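Local coordinates for protein aldehyde dehydrogenase (Burkholderia vietnamiensis, PDB 5KF0) that probably oxidises aldehydes to carboxylic acids with a nicotinamide cofactor, as other aldehyde dehydrogenases do, and binds NADPH in its crystal structure, at residues A[115-120]-A[174-179]; A[153-158]-A[472-477]; A[232-237]-A[463-468]. All coordinates share one frame; numbering follows the deposited sequence. Where two conformers were deposited one is given.

Contact 1: A[115-120]-A[174-179]; sequences DTFRVA and PALAAG
Ala120 and Ala177 meet where helix 103-123 runs beside helix 164-178, the methyl CB of Ala177 lying 3.9 Å from the carbonyl O of Ala120. The methyl of Ala120 points back at the partner helix and comes 4.4 Å from the backbone N of Pro174, the residue at which helix 164-178 is kinked because that nitrogen has no hydrogen to give to the turn before. A looser apolar touch lies beside these, CE2 of Phe117 standing 4.4 Å from CD1 of Leu176. The Phe117 side chain does not start out toward the partner helix; the far end of its ring comes near, and Leu176 CD1 meets it obliquely. Around them, the Phe117 ring packs edge-to-face with Phe84, and both Phe117 and Leu176 rest on Leu77 of helix 70-86, while Ile467 of helix 467-473 packs on Pro174 and Val119. Thr116 OG1 is hydrogen-bonded to Asn166 OD1, a polar tie between the same helices one turn before Ala120 and about two turns before Pro174. Helix 164-178 ends in a Schellman motif, with Gly179 at positive phi as its C-prime residue. The axes of 115-120 and 174-178 run in nearly the same direction, 9.7 Å apart at closest approach and crossing at -15°: a pair of buried helices in the aldehyde dehydrogenase fold, packed through two alanines and a proline flanked by a phenylalanine and a leucine.

Contact 2: A[153-158]-A[472-477]; sequences GPCSFI and EDMTEP. With NDP (NADPH dihydro-nicotinamide-adenine-dinucleotide phosphate), chain E.
Met474 and Phe157 reach for each other from opposite directions and form a Met-aromatic contact at an inner strand of the Rossmann-like cofactor-binding sheet, whose core strands are parallel. Phe157 belongs to strand 155-158, whereas Met474 is the first residue to leave helical geometry after helix 467-473, just before strand 475-483 begins. With CG anti to the carbonyl carbon (chi1 -63°) and the chain extended beyond it, Met474 pushes its thioether far from its own backbone. The sulfur SD sits 5.3 Å from the centroid of the Phe157 ring and 75° off the ring normal, an oblique approach near the outer end of the ring and not a stack over its middle. Nearer the backbone, the CG methylene of Met474 lies 4.4 Å from Cys155 SG, so two side chains of one strand, two residues apart, receive a single methionine. Helix 164-178 covers this group, Ala175 touching both Phe157 and Met474, and the Phe157 ring also meets that of Phe182 with the planes at about 30°. On strand 155-158 the next residue, Ile158, turns to the cofactor: its CG2 comes 3.2 Å from O4B of the adenine ribose of NADPH. The tightest touch between the segments is made by the methionine methyl, CE lying 3.6 Å from CZ of Phe157 and 3.8 Å from CE1 of the same ring.

Contact 3: A[232-237]-A[463-468]; sequences LLSFTG and GREGIR. With NDP (NADPH dihydro-nicotinamide-adenine-dinucleotide phosphate), chain E.
Two waters bridge Glu465 to the strand residues Ser234 and Thr236. One gives a hydrogen to Glu465 OE2 at 3.0 Å and is also hydrogen-bonded to Ser234 OG. The other donates to Glu465 OE1 at 2.7 Å while accepting from Thr236 OG1, also at 2.7 Å, so each carboxylate oxygen is tied through its own water to a different hydroxyl. Directly, Ser234 OG stands 3.4 Å from Glu465 OE2.

The charge of Glu465 has a partner beyond the two segments: OE2 forms a salt bridge with Lys171 NZ, and the same amine is hydrogen-bonded to both Ser234 OG and Thr236 OG1. The lysine thus draws together the three side chains that meet here. Glu465 arrives by an extended chain (chi2 -174°) that carries the carboxylate from the loop ahead of helix 467-473 to the strand.

Strand 232-236 is an inner strand of the Rossmann-like sheet, and its C-terminal end forms part of the cofactor pocket, as parallel strands of such sheets do. Its alternating side chains divide the work: Ser234 and Thr236 point toward Glu465, and Phe235 points away.

Van der Waals contact with NADPH comes from the C-terminal end of the strand and the glycine after it. CE1 of Phe235 lies 3.2 Å from O4B of the adenine ribose, which sits at the ring edge, near its plane. Thr236 is shared between the two settings, because its OG1 joins the water and lysine network while its methyl CG2 packs 3.6 Å from C3N of the nicotinamide. Gly237 follows, its carbonyl carbon C 3.2 Å from O4D of the nicotinamide ribose.

Contacts 2 and 3 share the cofactor-binding sheet, in which strands 155-158 and 232-236 are neighbours joined by backbone bonds between Ser156 and both Leu232 and Ser234; their centres lie about 9 Å apart, and both touch NADPH. The centre of contact 1 lies about 13 Å from the centres of both, and the contact is further from the cofactor, about 12 Å separating the Pro174 side chain from NADPH. It is nonetheless continuous with both: Ala175 N packs 3.5 Å from Met474 SD of contact 2, and Val119 CG1 lies 3.5 Å from Ile467 CG1 of contact 3. Helix 467-473 joins contacts 2 and 3, and residues of all three touch the same neighbouring subunit.

Contact 1: A[115-120]-A[174-179]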
loop_
_atom_site.group_PDB
_atom_site.type_symbol
_atom_site.label_atom_id
_atom_site.label_comp_id
_atom_site.label_asym_id
_atom_site.label_seq_id
_atom_site.Cartn_x
_atom_site.Cartn_y
_atom_site.Cartn_z
ATOM N N ASP A 115 -22.886 -5.485 8.937
ATOM C CA ASP A 115 -21.437 -5.287 8.994
ATOM C C ASP A 115 -20.816 -5.372 7.604
ATOM O O ASP A 115 -19.976 -4.544 7.230
ATOM C CB ASP A 115 -20.773 -6.340 9.898
ATOM C CG ASP A 115 -21.034 -6.132 11.394
ATOM O OD1 ASP A 115 -21.476 -5.045 11.815
ATOM O OD2 ASP A 115 -20.764 -7.088 12.158
ATOM N N THR A 116 -21.208 -6.385 6.827
ATOM C CA THR A 116 -20.613 -6.592 5.510
ATOM C C THR A 116 -20.936 -5.437 4.567
ATOM O O THR A 116 -20.052 -4.935 3.861
ATOM C CB THR A 116 -21.094 -7.936 4.946
ATOM O OG1 THR A 116 -20.654 -8.986 5.816
ATOM C CG2 THR A 116 -20.559 -8.188 3.531
ATOM N N PHE A 117 -22.194 -4.983 4.552
ATOM C CA PHE A 117 -22.525 -3.818 3.734
ATOM C C PHE A 117 -21.828 -2.558 4.222
ATOM O O PHE A 117 -21.473 -1.694 3.404
ATOM C CB PHE A 117 -24.046 -3.609 3.690
ATOM C CG PHE A 117 -24.713 -4.378 2.585
ATOM C CD1 PHE A 117 -24.872 -5.759 2.680
ATOM C CD2 PHE A 117 -25.178 -3.728 1.449
ATOM C CE1 PHE A 117 -25.472 -6.479 1.638
ATOM C CE2 PHE A 117 -25.791 -4.442 0.413
ATOM C CZ PHE A 117 -25.935 -5.815 0.514
ATOM N N ARG A 118 -21.622 -2.417 5.534
ATOM C CA ARG A 118 -20.940 -1.227 6.024
ATOM C C ARG A 118 -19.475 -1.212 5.598
ATOM O O ARG A 118 -18.949 -0.155 5.227
ATOM C CB ARG A 118 -21.055 -1.120 7.541
ATOM C CG ARG A 118 -20.382 0.129 8.044
ATOM C CD ARG A 118 -20.762 0.493 9.448
ATOM N NE ARG A 118 -20.262 1.832 9.716
ATOM C CZ ARG A 118 -20.360 2.460 10.879
ATOM N NH1 ARG A 118 -20.955 1.877 11.919
ATOM N NH2 ARG A 118 -19.871 3.681 10.989
ATOM N N VAL A 119 -18.796 -2.368 5.638
ATOM C CA VAL A 119 -17.425 -2.412 5.120
ATOM C C VAL A 119 -17.408 -2.021 3.646
ATOM O O VAL A 119 -16.529 -1.272 3.190
ATOM C CB VAL A 119 -16.787 -3.801 5.323
ATOM C CG1 VAL A 119 -15.395 -3.856 4.694
ATOM C CG2 VAL A 119 -16.706 -4.165 6.787
ATOM N N ALA A 120 -18.368 -2.536 2.875
ATOM C CA ALA A 120 -18.432 -2.189 1.459
ATOM C C ALA A 120 -18.672 -0.695 1.261
ATOM O O ALA A 120 -18.096 -0.092 0.348
ATOM C CB ALA A 120 -19.519 -3.003 0.761
ATOM N N PRO A 174 -19.781 -5.999 -2.451
ATOM C CA PRO A 174 -18.598 -5.584 -3.233
ATOM C C PRO A 174 -18.917 -5.313 -4.688
ATOM O O PRO A 174 -18.293 -4.429 -5.294
ATOM C CB PRO A 174 -17.625 -6.762 -3.094
ATOM C CG PRO A 174 -18.243 -7.732 -2.162
ATOM C CD PRO A 174 -19.645 -7.351 -1.870
ATOM N N ALA A 175 -19.875 -6.038 -5.273
ATOM C CA ALA A 175 -20.247 -5.759 -6.652
ATOM C C ALA A 175 -20.756 -4.334 -6.792
ATOM O O ALA A 175 -20.395 -3.629 -7.743
ATOM C CB ALA A 175 -21.305 -6.756 -7.129
ATOM N N LEU A 176 -21.593 -3.887 -5.847
ATOM C CA LEU A 176 -22.090 -2.510 -5.889
ATOM C C LEU A 176 -20.958 -1.512 -5.673
ATOM O O LEU A 176 -20.884 -0.482 -6.365
ATOM C CB LEU A 176 -23.184 -2.320 -4.835
ATOM C CG LEU A 176 -24.454 -3.143 -5.082
ATOM C CD1 LEU A 176 -25.307 -3.190 -3.821
ATOM C CD2 LEU A 176 -25.250 -2.554 -6.235
ATOM N N ALA A 177 -20.055 -1.811 -4.729
ATOM C CA ALA A 177 -18.907 -0.943 -4.495
ATOM C C ALA A 177 -18.039 -0.840 -5.739
ATOM O O ALA A 177 -17.523 0.242 -6.060
ATOM C CB ALA A 177 -18.073 -1.473 -3.325
ATOM N N ALA A 178 -17.859 -1.959 -6.446
ATOM C CA ALA A 178 -16.982 -2.002 -7.613
ATOM C C ALA A 178 -17.646 -1.479 -8.875
ATOM O O ALA A 178 -16.939 -1.153 -9.833
ATOM C CB ALA A 178 -16.506 -3.433 -7.873
ATOM N N GLY A 179 -18.973 -1.407 -8.906
ATOM C CA GLY A 179 -19.674 -0.937 -10.083
ATOM C C GLY A 179 -20.049 -2.004 -11.086
ATOM O O GLY A 179 -20.168 -1.700 -12.279
#

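Contact 2: A[153-158]-A[472-477]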
loop_
_atom_site.group_PDB
_atom_site.type_symbol
_atom_site.label_atom_id
_atom_site.label_comp_id
_atom_site.label_asym_id
_atom_site.label_seq_id
_atom_site.Cartn_x
_atom_site.Cartn_y
_atom_site.Cartn_z
ATOM N N GLY A 153 -17.531 -6.340 -15.310
ATOM C CA GLY A 153 -18.672 -6.557 -16.165
ATOM C C GLY A 153 -19.744 -7.312 -15.416
ATOM O O GLY A 153 -19.719 -7.387 -14.182
ATOM N N PRO A 154 -20.697 -7.904 -16.135
ATOM C CA PRO A 154 -21.757 -8.662 -15.455
ATOM C C PRO A 154 -21.180 -9.830 -14.673
ATOM O O PRO A 154 -20.348 -10.588 -15.178
ATOM C CB PRO A 154 -22.645 -9.142 -16.608
ATOM C CG PRO A 154 -22.355 -8.163 -17.740
ATOM C CD PRO A 154 -20.887 -7.880 -17.594
ATOM N N CYS A 155 -21.634 -9.972 -13.430
ATOM C CA CYS A 155 -21.171 -11.024 -12.537
ATOM C C CYS A 155 -22.309 -11.988 -12.250
ATOM O O CYS A 155 -23.447 -11.566 -12.040
ATOM C CB CYS A 155 -20.667 -10.457 -11.206
ATOM S SG CYS A 155 -19.186 -9.423 -11.352
ATOM N N SER A 156 -21.973 -13.278 -12.218
ATOM C CA SER A 156 -22.894 -14.348 -11.859
ATOM C C SER A 156 -22.577 -14.790 -10.433
ATOM O O SER A 156 -21.444 -15.186 -10.140
ATOM C CB SER A 156 -22.758 -15.528 -12.823
ATOM O OG SER A 156 -23.582 -16.609 -12.400
ATOM N N PHE A 157 -23.576 -14.733 -9.554
ATOM C CA PHE A 157 -23.414 -15.013 -8.130
ATOM C C PHE A 157 -24.321 -16.171 -7.735
ATOM O O PHE A 157 -25.523 -16.138 -8.016
ATOM C CB PHE A 157 -23.776 -13.788 -7.277
ATOM C CG PHE A 157 -22.820 -12.632 -7.418
ATOM C CD1 PHE A 157 -21.489 -12.838 -7.788
ATOM C CD2 PHE A 157 -23.251 -11.334 -7.153
ATOM C CE1 PHE A 157 -20.612 -11.759 -7.898
ATOM C CE2 PHE A 157 -22.379 -10.257 -7.246
ATOM C CZ PHE A 157 -21.058 -10.469 -7.625
ATOM N N ILE A 158 -23.756 -17.173 -7.061
ATOM C CA ILE A 158 -24.511 -18.323 -6.567
ATOM C C ILE A 158 -24.175 -18.510 -5.092
ATOM O O ILE A 158 -22.992 -18.558 -4.734
ATOM C CB ILE A 158 -24.163 -19.599 -7.361
ATOM C CG1 ILE A 158 -24.586 -19.472 -8.828
ATOM C CG2 ILE A 158 -24.824 -20.825 -6.710
ATOM C CD1 ILE A 158 -24.085 -20.634 -9.710
ATOM N N GLU A 472 -11.262 -6.729 -5.739
ATOM C CA GLU A 472 -10.166 -7.045 -6.652
ATOM C C GLU A 472 -10.607 -8.032 -7.725
ATOM O O GLU A 472 -10.291 -7.860 -8.910
ATOM C CB GLU A 472 -8.962 -7.594 -5.879
ATOM C CG GLU A 472 -7.744 -7.757 -6.761
ATOM C CD GLU A 472 -6.560 -8.386 -6.068
ATOM O OE1 GLU A 472 -6.695 -8.812 -4.901
ATOM O OE2 GLU A 472 -5.487 -8.454 -6.708
ATOM N N ASP A 473 -11.349 -9.079 -7.337
ATOM C CA ASP A 473 -11.783 -10.057 -8.329
ATOM C C ASP A 473 -12.853 -9.501 -9.259
ATOM O O ASP A 473 -12.977 -9.963 -10.399
ATOM C CB ASP A 473 -12.311 -11.320 -7.642
ATOM C CG ASP A 473 -11.201 -12.194 -7.106
ATOM O OD1 ASP A 473 -10.086 -12.149 -7.661
ATOM O OD2 ASP A 473 -11.443 -12.925 -6.132
ATOM N N MET A 474 -13.638 -8.535 -8.794
ATOM C CA MET A 474 -14.720 -7.953 -9.573
ATOM C C MET A 474 -14.268 -6.753 -10.386
ATOM O O MET A 474 -15.111 -6.035 -10.938
ATOM C CB MET A 474 -15.872 -7.558 -8.651
ATOM C CG MET A 474 -16.480 -8.764 -7.958
ATOM S SD MET A 474 -17.756 -8.326 -6.769
ATOM C CE MET A 474 -17.943 -9.928 -5.997
ATOM N N THR A 475 -12.961 -6.530 -10.487
ATOM C CA THR A 475 -12.444 -5.449 -11.311
ATOM C C THR A 475 -11.279 -5.956 -12.145
ATOM O O THR A 475 -10.602 -6.927 -11.784
ATOM C CB THR A 475 -11.975 -4.247 -10.466
ATOM O OG1 THR A 475 -11.054 -4.683 -9.453
ATOM C CG2 THR A 475 -13.155 -3.536 -9.806
ATOM N N GLU A 476 -11.059 -5.275 -13.276
ATOM C CA GLU A 476 -9.860 -5.459 -14.077
ATOM C C GLU A 476 -8.964 -4.253 -13.903
ATOM O O GLU A 476 -9.448 -3.125 -14.021
ATOM C CB GLU A 476 -10.196 -5.615 -15.566
ATOM C CG GLU A 476 -10.722 -7.004 -15.952
ATOM C CD GLU A 476 -9.623 -8.037 -16.056
ATOM O OE1 GLU A 476 -9.933 -9.207 -16.367
ATOM O OE2 GLU A 476 -8.445 -7.685 -15.828
ATOM N N PRO A 477 -7.669 -4.421 -13.663
ATOM C CA PRO A 477 -6.780 -3.257 -13.718
ATOM C C PRO A 477 -6.709 -2.722 -15.140
ATOM O O PRO A 477 -6.673 -3.484 -16.113
ATOM C CB PRO A 477 -5.421 -3.806 -13.263
ATOM C CG PRO A 477 -5.497 -5.267 -13.478
ATOM C CD PRO A 477 -6.952 -5.673 -13.382
HETATM P PA NDP E . -24.771 -26.682 -2.640
HETATM O O1A NDP E . -23.485 -26.885 -3.367
HETATM O O2A NDP E . -25.633 -27.945 -2.602
HETATM O O5B NDP E . -25.630 -25.495 -3.255
HETATM C C5B NDP E . -25.044 -24.169 -3.233
HETATM C C4B NDP E . -25.678 -23.341 -4.318
HETATM O O4B NDP E . -25.273 -23.848 -5.610
HETATM C C3B NDP E . -27.213 -23.351 -4.327
HETATM O O3B NDP E . -27.712 -22.088 -4.761
HETATM C C2B NDP E . -27.510 -24.416 -5.382
HETATM O O2B NDP E . -28.800 -24.294 -6.015
HETATM C C1B NDP E . -26.430 -24.066 -6.390
HETATM N N9A NDP E . -26.149 -25.115 -7.362
HETATM C C8A NDP E . -25.919 -26.448 -7.143
HETATM N N7A NDP E . -25.632 -27.124 -8.231
HETATM C C5A NDP E . -25.682 -26.169 -9.234
HETATM C C6A NDP E . -25.462 -26.236 -10.624
HETATM N N6A NDP E . -25.168 -27.366 -11.281
HETATM N N1A NDP E . -25.571 -25.089 -11.333
HETATM C C2A NDP E . -25.887 -23.962 -10.692
HETATM N N3A NDP E . -26.123 -23.776 -9.390
HETATM C C4A NDP E . -26.003 -24.927 -8.714
HETATM O O3 NDP E . -24.455 -26.201 -1.159
HETATM P PN NDP E . -25.374 -25.928 0.111
HETATM O O1N NDP E . -26.413 -24.923 -0.228
HETATM O O2N NDP E . -25.875 -27.266 0.592
HETATM O O5D NDP E . -24.393 -25.294 1.182
HETATM C C5D NDP E . -23.460 -26.036 1.984
HETATM C C4D NDP E . -22.104 -25.990 1.325
HETATM O O4D NDP E . -21.673 -24.611 1.173
HETATM C C3D NDP E . -21.025 -26.696 2.151
HETATM O O3D NDP E . -20.146 -27.480 1.353
HETATM C C2D NDP E . -20.312 -25.521 2.819
HETATM O O2D NDP E . -18.983 -25.760 3.268
HETATM C C1D NDP E . -20.371 -24.478 1.711
HETATM N N1N NDP E . -20.176 -23.162 2.308
HETATM C C2N NDP E . -19.089 -22.383 1.987
HETATM C C3N NDP E . -18.797 -21.240 2.638
HETATM C C7N NDP E . -17.671 -20.356 2.231
HETATM O O7N NDP E . -17.804 -19.135 2.392
HETATM N N7N NDP E . -16.546 -20.906 1.778
HETATM C C4N NDP E . -19.592 -20.840 3.829
HETATM C C5N NDP E . -20.900 -21.554 3.866
HETATM C C6N NDP E . -21.095 -22.669 3.187
HETATM P P2B NDP E . -30.135 -24.994 -5.367
HETATM O O1X NDP E . -29.772 -25.518 -4.028
HETATM O O2X NDP E . -31.150 -23.891 -5.414
HETATM O O3X NDP E . -30.545 -26.093 -6.324
#

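Contact 3: A[232-237]-A[463-468]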
loop_
_atom_site.group_PDB
_atom_site.type_symbol
_atom_site.label_atom_id
_atom_site.label_comp_id
_atom_site.label_asym_id
_atom_site.label_seq_id
_atom_site.Cartn_x
_atom_site.Cartn_y
_atom_site.Cartn_z
ATOM N N LEU A 232 -17.485 -12.995 -14.688
ATOM C CA LEU A 232 -17.061 -13.603 -13.438
ATOM C C LEU A 232 -18.186 -14.495 -12.950
ATOM O O LEU A 232 -19.354 -14.094 -13.001
ATOM C CB LEU A 232 -16.743 -12.547 -12.372
ATOM C CG LEU A 232 -16.596 -13.066 -10.938
ATOM C CD1 LEU A 232 -15.339 -13.929 -10.798
ATOM C CD2 LEU A 232 -16.578 -11.916 -9.931
ATOM N N LEU A 233 -17.837 -15.706 -12.528
ATOM C CA LEU A 233 -18.714 -16.555 -11.732
ATOM C C LEU A 233 -18.114 -16.619 -10.339
ATOM O O LEU A 233 -16.950 -17.005 -10.185
ATOM C CB LEU A 233 -18.838 -17.960 -12.321
ATOM C CG LEU A 233 -19.394 -19.019 -11.354
ATOM C CD1 LEU A 233 -20.879 -18.779 -11.052
ATOM C CD2 LEU A 233 -19.197 -20.428 -11.908
ATOM N N SER A 234 -18.880 -16.216 -9.332
ATOM C CA SER A 234 -18.437 -16.345 -7.947
ATOM C C SER A 234 -19.440 -17.240 -7.235
ATOM O O SER A 234 -20.609 -16.874 -7.079
ATOM C CB SER A 234 -18.297 -14.978 -7.275
ATOM O OG SER A 234 -17.902 -15.122 -5.920
ATOM N N PHE A 235 -18.969 -18.417 -6.828
ATOM C CA PHE A 235 -19.797 -19.504 -6.322
ATOM C C PHE A 235 -19.430 -19.789 -4.876
ATOM O O PHE A 235 -18.250 -19.979 -4.557
ATOM C CB PHE A 235 -19.606 -20.769 -7.177
ATOM C CG PHE A 235 -20.239 -22.007 -6.576
ATOM C CD1 PHE A 235 -21.551 -22.337 -6.869
ATOM C CD2 PHE A 235 -19.519 -22.826 -5.705
ATOM C CE1 PHE A 235 -22.142 -23.467 -6.306
ATOM C CE2 PHE A 235 -20.101 -23.953 -5.135
ATOM C CZ PHE A 235 -21.418 -24.275 -5.440
ATOM N N THR A 236 -20.437 -19.810 -4.001
ATOM C CA THR A 236 -20.271 -20.280 -2.627
ATOM C C THR A 236 -21.194 -21.474 -2.413
ATOM O O THR A 236 -22.418 -21.356 -2.576
ATOM C CB THR A 236 -20.569 -19.167 -1.615
ATOM O OG1 THR A 236 -19.699 -18.050 -1.865
ATOM C CG2 THR A 236 -20.328 -19.670 -0.178
ATOM N N GLY A 237 -20.611 -22.616 -2.056
ATOM C CA GLY A 237 -21.388 -23.837 -1.931
ATOM C C GLY A 237 -20.465 -25.028 -1.758
ATOM O O GLY A 237 -19.311 -24.874 -1.357
ATOM N N GLY A 463 -9.510 -18.444 -4.460
ATOM C CA GLY A 463 -9.717 -17.011 -4.312
ATOM C C GLY A 463 -10.151 -16.649 -2.897
ATOM O O GLY A 463 -10.274 -17.497 -2.010
ATOM N N ARG A 464 -10.357 -15.344 -2.682
ATOM C CA ARG A 464 -10.746 -14.855 -1.360
ATOM C C ARG A 464 -11.924 -13.897 -1.438
ATOM O O ARG A 464 -12.020 -13.090 -2.364
ATOM C CB ARG A 464 -9.603 -14.119 -0.654
ATOM C CG ARG A 464 -8.376 -15.004 -0.394
ATOM C CD ARG A 464 -8.640 -16.038 0.714
ATOM N NE ARG A 464 -7.397 -16.774 0.945
ATOM C CZ ARG A 464 -6.950 -17.746 0.154
ATOM N NH1 ARG A 464 -7.672 -18.173 -0.884
ATOM N NH2 ARG A 464 -5.783 -18.316 0.419
ATOM N N GLU A 465 -12.796 -13.972 -0.433
ATOM C CA GLU A 465 -13.792 -12.941 -0.187
ATOM C C GLU A 465 -13.364 -12.131 1.037
ATOM O O GLU A 465 -12.213 -12.229 1.494
ATOM C CB GLU A 465 -15.191 -13.562 -0.069
ATOM C CG GLU A 465 -15.711 -13.971 -1.454
ATOM C CD GLU A 465 -17.141 -14.459 -1.460
ATOM O OE1 GLU A 465 -17.648 -14.857 -0.387
ATOM O OE2 GLU A 465 -17.751 -14.469 -2.547
ATOM N N GLY A 466 -14.278 -11.304 1.551
ATOM C CA GLY A 466 -13.871 -10.131 2.309
ATOM C C GLY A 466 -13.833 -8.964 1.338
ATOM O O GLY A 466 -13.333 -9.123 0.227
ATOM N N ILE A 467 -14.378 -7.808 1.725
ATOM C CA ILE A 467 -14.793 -6.809 0.734
ATOM C C ILE A 467 -13.641 -6.403 -0.184
ATOM O O ILE A 467 -13.797 -6.370 -1.411
ATOM C CB ILE A 467 -15.397 -5.580 1.423
ATOM C CG1 ILE A 467 -16.693 -5.948 2.158
ATOM C CG2 ILE A 467 -15.615 -4.467 0.378
ATOM C CD1 ILE A 467 -17.750 -6.618 1.281
ATOM N N ARG A 468 -12.490 -6.033 0.387
ATOM C CA ARG A 468 -11.359 -5.606 -0.443
ATOM C C ARG A 468 -11.000 -6.646 -1.493
ATOM O O ARG A 468 -10.662 -6.306 -2.635
ATOM C CB ARG A 468 -10.124 -5.342 0.424
ATOM C CG ARG A 468 -10.182 -4.086 1.255
ATOM C CD ARG A 468 -8.981 -4.030 2.195
ATOM N NE ARG A 468 -7.734 -4.308 1.482
ATOM C CZ ARG A 468 -6.565 -4.532 2.081
ATOM N NH1 ARG A 468 -6.485 -4.504 3.406
ATOM N NH2 ARG A 468 -5.485 -4.784 1.362
HETATM P PA NDP E . -24.771 -26.682 -2.640
HETATM O O1A NDP E . -23.485 -26.885 -3.367
HETATM O O2A NDP E . -25.633 -27.945 -2.602
HETATM O O5B NDP E . -25.630 -25.495 -3.255
HETATM C C5B NDP E . -25.044 -24.169 -3.233
HETATM C C4B NDP E . -25.678 -23.341 -4.318
HETATM O O4B NDP E . -25.273 -23.848 -5.610
HETATM C C3B NDP E . -27.213 -23.351 -4.327
HETATM O O3B NDP E . -27.712 -22.088 -4.761
HETATM C C2B NDP E . -27.510 -24.416 -5.382
HETATM O O2B NDP E . -28.800 -24.294 -6.015
HETATM C C1B NDP E . -26.430 -24.066 -6.390
HETATM N N9A NDP E . -26.149 -25.115 -7.362
HETATM C C8A NDP E . -25.919 -26.448 -7.143
HETATM N N7A NDP E . -25.632 -27.124 -8.231
HETATM C C5A NDP E . -25.682 -26.169 -9.234
HETATM C C6A NDP E . -25.462 -26.236 -10.624
HETATM N N6A NDP E . -25.168 -27.366 -11.281
HETATM N N1A NDP E . -25.571 -25.089 -11.333
HETATM C C2A NDP E . -25.887 -23.962 -10.692
HETATM N N3A NDP E . -26.123 -23.776 -9.390
HETATM C C4A NDP E . -26.003 -24.927 -8.714
HETATM O O3 NDP E . -24.455 -26.201 -1.159
HETATM P PN NDP E . -25.374 -25.928 0.111
HETATM O O1N NDP E . -26.413 -24.923 -0.228
HETATM O O2N NDP E . -25.875 -27.266 0.592
HETATM O O5D NDP E . -24.393 -25.294 1.182
HETATM C C5D NDP E . -23.460 -26.036 1.984
HETATM C C4D NDP E . -22.104 -25.990 1.325
HETATM O O4D NDP E . -21.673 -24.611 1.173
HETATM C C3D NDP E . -21.025 -26.696 2.151
HETATM O O3D NDP E . -20.146 -27.480 1.353
HETATM C C2D NDP E . -20.312 -25.521 2.819
HETATM O O2D NDP E . -18.983 -25.760 3.268
HETATM C C1D NDP E . -20.371 -24.478 1.711
HETATM N N1N NDP E . -20.176 -23.162 2.308
HETATM C C2N NDP E . -19.089 -22.383 1.987
HETATM C C3N NDP E . -18.797 -21.240 2.638
HETATM C C7N NDP E . -17.671 -20.356 2.231
HETATM O O7N NDP E . -17.804 -19.135 2.392
HETATM N N7N NDP E . -16.546 -20.906 1.778
HETATM C C4N NDP E . -19.592 -20.840 3.829
HETATM C C5N NDP E . -20.900 -21.554 3.866
HETATM C C6N NDP E . -21.095 -22.669 3.187
HETATM P P2B NDP E . -30.135 -24.994 -5.367
HETATM O O1X NDP E . -29.772 -25.518 -4.028
HETATM O O2X NDP E . -31.150 -23.891 -5.414
HETATM O O3X NDP E . -30.545 -26.093 -6.324
HETATM O O HOH W 1 -16.529 -13.163 -5.014
HETATM O O HOH W 2 -20.206 -15.827 -0.456
#